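Local coordinates for glutamate--tRNA ligase (Elizabethkingia anophelis, PDB 6B1Z), which probably catalyses the ATP-dependent attachment of glutamate to its cognate tRNA, as a class I aminoacyl-tRNA synthetase, at residues A[298-303]-A[400-405]; A[366-371]-A[386-391]. All coordinates share one frame; numbering follows the deposited sequence. Where two conformers were deposited one is given.

Contact 1 joins a loop in the class I catalytic-domain family region to the start of helix 401-406 in the anticodon-binding family region. Contact 2 lies wholly in the latter, where helix 364-377 crosses helix 384-394. Along the chain, both segments of contact 2 fall between those of contact 1. The two centres are about 12 Å apart, and the contacts touch. CG2 of I404 lies 3.5 Å from CE1 of F371, and CG1 of V401 packs 3.7 Å from the backbone N of F371. Helix 401-406 therefore serves both. F400, just before the helix, and K402 in its first turn face the loop, while V401 and I404 extend the core of contact 2.

Contact 1: residues A[298-303]-A[400-405]; sequences REEGYL and FVKDIY
Y302 and F400 share one first-torsion choice: each CG sits beside its backbone N and anti to the carbonyl carbon (chi1 -73° and -58°). This carries the end of each ring toward the other segment. The rings form an edge-to-face, or T-shaped, pair. The edge of F400 points at a face of Y302, with centroids 5.0 Å apart and planes at 78°. CE1 of F400 stands over the centre of the tyrosine ring. The neighbouring CZ of F400 lies 3.6 Å from CZ of Y302. The F400 edge also borders the carbonyl of G301, whose O is 3.5 Å from CD1 of F400.

K402 meets E300 beside the ring pair. The extended K402 chain brings NZ near E300, but OE1 of E300 and NZ of K402 stay 3.7 Å apart, a long salt bridge. One water fills in. It donates to O and OE1 of E300, accepts from NZ of K402 at 2.9 Å, and sits over one face of F400. Both NZ links belong to one of two K402 conformers, so they are not fixed. A second water links the G301 carbonyl to the helix start, donating to O of G301 and accepting from N of V401 at 2.9 Å. ND2 of N355, on helix 348-361, also bonds to that carbonyl.

OD2 of D403 accepts from N of F400 at 3.0 Å, with that N well above the carboxylate plane, and also from N of T399. G301 closes a type I turn from R298, with a positive phi that suits glycine.

No direct hydrogen bond crosses between the segments. The loop and the helix start meet here mainly through a ring pair and bridging water, so the polar part of this contact is largely water-mediated.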
loop_
_atom_site.group_PDB
_atom_site.type_symbol
_atom_site.label_atom_id
_atom_site.label_comp_id
_atom_site.label_asym_id
_atom_site.label_seq_id
_atom_site.Cartn_x
_atom_site.Cartn_y
_atom_site.Cartn_z
ATOM N N ARG A 298 3.614 -7.939 -1.801
ATOM C CA ARG A 298 3.248 -9.339 -2.006
ATOM C C ARG A 298 4.468 -10.179 -2.373
ATOM O O ARG A 298 4.725 -11.226 -1.766
ATOM C CB ARG A 298 2.168 -9.453 -3.086
ATOM C CG ARG A 298 1.775 -10.911 -3.383
ATOM C CD ARG A 298 0.795 -11.014 -4.547
ATOM N NE ARG A 298 1.377 -10.477 -5.774
ATOM C CZ ARG A 298 0.721 -10.378 -6.927
ATOM N NH1 ARG A 298 -0.533 -10.804 -7.006
ATOM N NH2 ARG A 298 1.314 -9.852 -7.988
ATOM N N GLU A 299 5.245 -9.723 -3.347
ATOM C CA GLU A 299 6.373 -10.508 -3.824
ATOM C C GLU A 299 7.524 -10.525 -2.826
ATOM O O GLU A 299 8.326 -11.469 -2.847
ATOM C CB GLU A 299 6.833 -9.968 -5.174
ATOM C CG GLU A 299 5.813 -10.192 -6.303
ATOM C CD GLU A 299 4.774 -9.073 -6.434
ATOM O OE1 GLU A 299 4.608 -8.264 -5.496
ATOM O OE2 GLU A 299 4.137 -8.987 -7.510
ATOM N N GLU A 300 7.607 -9.522 -1.949
ATOM C CA GLU A 300 8.605 -9.512 -0.884
ATOM C C GLU A 300 8.218 -10.404 0.285
ATOM O O GLU A 300 8.989 -10.507 1.247
ATOM C CB GLU A 300 8.837 -8.078 -0.384
ATOM C CG GLU A 300 9.616 -7.213 -1.371
ATOM C CD GLU A 300 11.023 -7.736 -1.621
ATOM O OE1 GLU A 300 11.726 -8.041 -0.641
ATOM O OE2 GLU A 300 11.418 -7.860 -2.798
ATOM N N GLY A 301 7.068 -11.066 0.234
ATOM C CA GLY A 301 6.705 -12.021 1.262
ATOM C C GLY A 301 5.810 -11.501 2.364
ATOM O O GLY A 301 5.629 -12.200 3.371
ATOM N N TYR A 302 5.229 -10.312 2.206
ATOM C CA TYR A 302 4.272 -9.827 3.199
ATOM C C TYR A 302 2.946 -10.550 3.019
ATOM O O TYR A 302 2.450 -10.691 1.898
ATOM C CB TYR A 302 4.081 -8.306 3.093
ATOM C CG TYR A 302 5.258 -7.512 3.618
ATOM C CD1 TYR A 302 6.365 -7.251 2.815
ATOM C CD2 TYR A 302 5.261 -7.015 4.926
ATOM C CE1 TYR A 302 7.440 -6.517 3.280
ATOM C CE2 TYR A 302 6.350 -6.272 5.405
ATOM C CZ TYR A 302 7.428 -6.043 4.584
ATOM O OH TYR A 302 8.509 -5.318 5.048
ATOM N N LEU A 303 2.409 -11.075 4.114
ATOM C CA LEU A 303 1.142 -11.782 4.064
ATOM C C LEU A 303 0.024 -10.749 3.946
ATOM O O LEU A 303 0.084 -9.715 4.606
ATOM C CB LEU A 303 0.960 -12.623 5.328
ATOM C CG LEU A 303 2.091 -13.624 5.587
ATOM C CD1 LEU A 303 1.986 -14.174 7.003
ATOM C CD2 LEU A 303 2.054 -14.739 4.555
ATOM N N PHE A 400 9.726 -13.538 7.533
ATOM C CA PHE A 400 9.247 -13.930 6.216
ATOM C C PHE A 400 9.536 -15.410 6.041
ATOM O O PHE A 400 10.509 -15.917 6.606
ATOM C CB PHE A 400 9.952 -13.132 5.099
ATOM C CG PHE A 400 9.777 -11.650 5.231
ATOM C CD1 PHE A 400 8.640 -11.043 4.751
ATOM C CD2 PHE A 400 10.729 -10.876 5.880
ATOM C CE1 PHE A 400 8.444 -9.685 4.891
ATOM C CE2 PHE A 400 10.551 -9.511 6.027
ATOM C CZ PHE A 400 9.400 -8.907 5.524
ATOM N N VAL A 401 8.719 -16.093 5.227
ATOM C CA VAL A 401 8.935 -17.527 5.008
ATOM C C VAL A 401 10.349 -17.804 4.502
ATOM O O VAL A 401 10.979 -18.792 4.906
ATOM C CB VAL A 401 7.870 -18.095 4.051
ATOM C CG1 VAL A 401 8.237 -19.523 3.626
ATOM C CG2 VAL A 401 6.523 -18.058 4.711
ATOM N N LYS A 402 10.897 -16.925 3.648
ATOM C CA LYS A 402 12.234 -17.168 3.107
ATOM C C LYS A 402 13.297 -17.223 4.202
ATOM O O LYS A 402 14.340 -17.859 4.012
ATOM C CB LYS A 402 12.600 -16.095 2.073
ATOM C CG LYS A 402 12.937 -14.724 2.671
ATOM C CD LYS A 402 13.173 -13.665 1.595
ATOM C CE LYS A 402 12.777 -12.279 2.117
ATOM N NZ LYS A 402 12.407 -11.309 1.028
ATOM N N ASP A 403 13.055 -16.565 5.350
ATOM C CA ASP A 403 14.013 -16.593 6.459
ATOM C C ASP A 403 14.234 -18.013 6.964
ATOM O O ASP A 403 15.310 -18.323 7.488
ATOM C CB ASP A 403 13.526 -15.753 7.649
ATOM C CG ASP A 403 13.327 -14.292 7.327
ATOM O OD1 ASP A 403 13.794 -13.815 6.274
ATOM O OD2 ASP A 403 12.701 -13.623 8.182
ATOM N N ILE A 404 13.214 -18.872 6.854
ATOM C CA ILE A 404 13.341 -20.247 7.327
ATOM C C ILE A 404 14.442 -20.989 6.571
ATOM O O ILE A 404 15.148 -21.831 7.149
ATOM C CB ILE A 404 11.979 -20.956 7.201
ATOM C CG1 ILE A 404 10.937 -20.254 8.078
ATOM C CG2 ILE A 404 12.091 -22.446 7.614
ATOM C CD1 ILE A 404 9.520 -20.799 7.901
ATOM N N TYR A 405 14.631 -20.682 5.287
ATOM C CA TYR A 405 15.793 -21.212 4.578
ATOM C C TYR A 405 17.044 -20.376 4.830
ATOM O O TYR A 405 18.102 -20.911 5.182
ATOM C CB TYR A 405 15.527 -21.284 3.073
ATOM C CG TYR A 405 16.787 -21.673 2.318
ATOM C CD1 TYR A 405 17.271 -22.972 2.368
ATOM C CD2 TYR A 405 17.512 -20.725 1.602
ATOM C CE1 TYR A 405 18.432 -23.326 1.709
ATOM C CE2 TYR A 405 18.681 -21.066 0.945
ATOM C CZ TYR A 405 19.131 -22.373 1.000
ATOM O OH TYR A 405 20.294 -22.726 0.346
HETATM O O HOH W 1 10.457 -12.508 -1.413
HETATM O O HOH W 2 11.162 -9.070 2.402
HETATM O O HOH W 3 6.689 -14.750 3.636
#

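Contact 2: residues A[366-371]-A[386-391]; sequences AILPEF and KALKII
I391 reaches from helix 384-394 into the angle between I367, L368 and F371 of helix 364-377. Its CB carries two branches. CG2 goes to I367, 3.7 Å from CD1 of that residue, and also touches its CG2. CG1 stands beside the backbone N, anti to the carbonyl carbon (chi1 -70°), and turns to the F371 ring. It lies 3.8 Å from CD2 of F371 and makes an off-centre CH-pi contact, 30° off the ring normal. The tip, CD1, goes furthest in. It packs 3.8 Å from CA of L368, close to the helix backbone, and also touches CD2 of F371 and CG2 of I367. I391 and F371 run alongside each other, pointing opposite ways.

Two more residues of helix 384-394 touch the phenyl ring. CB of A387 sits at its edge, near the ring plane. CG2 of I390 lies 4.0 Å from CZ of F371, and the I390 side chain is roughly perpendicular to that of F371.

L368 also packs on A387. Its CD1 comes 3.5 Å from CB of A387. The short alanine side chain is consistent with this close approach. CD2 of L388 then reaches CB of L368 at 4.0 Å.

Nothing polar joins the two segments; the contact is apolar side-chain packing. I404 of helix 401-406 touches both F371 and I390, and V401 touches I367, so a third helix adds to the core. The local axes approach to 9.8 Å and their directions differ by 108°. This steep crossing of two consecutive helices is plain apolar helix-helix packing, consistent with the all-helical anticodon-binding region of bacterial glutamyl-tRNA synthetases.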
loop_
_atom_site.group_PDB
_atom_site.type_symbol
_atom_site.label_atom_id
_atom_site.label_comp_id
_atom_site.label_asym_id
_atom_site.label_seq_id
_atom_site.Cartn_x
_atom_site.Cartn_y
_atom_site.Cartn_z
ATOM N N ALA A 366 0.358 -24.598 6.018
ATOM C CA ALA A 366 0.067 -23.381 5.267
ATOM C C ALA A 366 1.342 -22.715 4.749
ATOM O O ALA A 366 1.319 -22.080 3.687
ATOM C CB ALA A 366 -0.734 -22.403 6.141
ATOM N N ILE A 367 2.452 -22.869 5.476
ATOM C CA ILE A 367 3.739 -22.296 5.089
ATOM C C ILE A 367 4.439 -23.150 4.033
ATOM O O ILE A 367 5.232 -22.630 3.236
ATOM C CB ILE A 367 4.610 -22.136 6.347
ATOM C CG1 ILE A 367 4.013 -21.079 7.278
ATOM C CG2 ILE A 367 6.065 -21.785 5.987
ATOM C CD1 ILE A 367 4.613 -21.106 8.672
ATOM N N LEU A 368 4.168 -24.454 4.001
ATOM C CA LEU A 368 4.937 -25.377 3.161
ATOM C C LEU A 368 5.015 -24.985 1.688
ATOM O O LEU A 368 6.113 -25.072 1.115
ATOM C CB LEU A 368 4.375 -26.803 3.297
ATOM C CG LEU A 368 5.142 -27.890 2.529
ATOM C CD1 LEU A 368 6.561 -28.050 3.067
ATOM C CD2 LEU A 368 4.389 -29.207 2.605
ATOM N N PRO A 369 3.931 -24.583 1.017
ATOM C CA PRO A 369 4.063 -24.280 -0.423
ATOM C C PRO A 369 5.068 -23.177 -0.718
ATOM O O PRO A 369 5.909 -23.349 -1.608
ATOM C CB PRO A 369 2.637 -23.889 -0.831
ATOM C CG PRO A 369 1.759 -24.540 0.197
ATOM C CD PRO A 369 2.527 -24.499 1.470
ATOM N N GLU A 370 5.015 -22.059 0.010
ATOM C CA GLU A 370 5.996 -21.008 -0.231
ATOM C C GLU A 370 7.391 -21.458 0.182
ATOM O O GLU A 370 8.376 -21.141 -0.495
ATOM C CB GLU A 370 5.595 -19.724 0.495
ATOM C CG GLU A 370 6.539 -18.540 0.209
ATOM C CD GLU A 370 6.541 -18.102 -1.265
ATOM O OE1 GLU A 370 5.551 -18.367 -1.991
ATOM O OE2 GLU A 370 7.548 -17.499 -1.701
ATOM N N PHE A 371 7.500 -22.218 1.275
ATOM C CA PHE A 371 8.813 -22.699 1.686
ATOM C C PHE A 371 9.429 -23.593 0.614
ATOM O O PHE A 371 10.621 -23.476 0.307
ATOM C CB PHE A 371 8.715 -23.438 3.021
ATOM C CG PHE A 371 10.039 -23.910 3.555
ATOM C CD1 PHE A 371 11.073 -23.008 3.789
ATOM C CD2 PHE A 371 10.243 -25.243 3.858
ATOM C CE1 PHE A 371 12.300 -23.447 4.293
ATOM C CE2 PHE A 371 11.458 -25.687 4.369
ATOM C CZ PHE A 371 12.494 -24.777 4.588
ATOM N N LYS A 386 10.373 -33.687 6.353
ATOM C CA LYS A 386 11.441 -32.882 6.941
ATOM C C LYS A 386 11.147 -31.397 6.814
ATOM O O LYS A 386 11.415 -30.634 7.749
ATOM C CB LYS A 386 12.780 -33.235 6.301
ATOM C CG LYS A 386 13.293 -34.609 6.714
ATOM C CD LYS A 386 14.640 -34.908 6.072
ATOM C CE LYS A 386 15.253 -36.189 6.627
ATOM N NZ LYS A 386 15.514 -36.090 8.094
ATOM N N ALA A 387 10.573 -30.971 5.684
ATOM C CA ALA A 387 10.264 -29.554 5.507
ATOM C C ALA A 387 9.303 -29.057 6.578
ATOM O O ALA A 387 9.492 -27.966 7.125
ATOM C CB ALA A 387 9.684 -29.322 4.117
ATOM N N LEU A 388 8.253 -29.829 6.877
ATOM C CA LEU A 388 7.302 -29.401 7.903
ATOM C C LEU A 388 7.968 -29.309 9.269
ATOM O O LEU A 388 7.675 -28.394 10.044
ATOM C CB LEU A 388 6.107 -30.358 7.961
ATOM C CG LEU A 388 5.141 -30.309 6.786
ATOM C CD1 LEU A 388 4.098 -31.403 6.969
ATOM C CD2 LEU A 388 4.439 -28.983 6.671
ATOM N N LYS A 389 8.862 -30.247 9.581
ATOM C CA LYS A 389 9.562 -30.199 10.859
ATOM C C LYS A 389 10.490 -28.990 10.930
ATOM O O LYS A 389 10.581 -28.334 11.976
ATOM C CB LYS A 389 10.330 -31.499 11.088
ATOM C CG LYS A 389 9.418 -32.682 11.393
ATOM C CD LYS A 389 10.192 -33.856 11.973
ATOM C CE LYS A 389 9.280 -35.021 12.311
ATOM N NZ LYS A 389 8.970 -35.854 11.119
ATOM N N ILE A 390 11.169 -28.670 9.826
ATOM C CA ILE A 390 12.032 -27.489 9.798
ATOM C C ILE A 390 11.200 -26.222 9.992
ATOM O O ILE A 390 11.561 -25.337 10.779
ATOM C CB ILE A 390 12.849 -27.454 8.490
ATOM C CG1 ILE A 390 13.917 -28.564 8.510
ATOM C CG2 ILE A 390 13.477 -26.053 8.270
ATOM C CD1 ILE A 390 14.598 -28.816 7.179
ATOM N N ILE A 391 10.054 -26.133 9.307
ATOM C CA ILE A 391 9.165 -24.983 9.482
ATOM C C ILE A 391 8.758 -24.849 10.945
ATOM O O ILE A 391 8.800 -23.752 11.518
ATOM C CB ILE A 391 7.934 -25.111 8.558
ATOM C CG1 ILE A 391 8.329 -24.931 7.085
ATOM C CG2 ILE A 391 6.839 -24.105 8.950
ATOM C CD1 ILE A 391 7.238 -25.405 6.127
#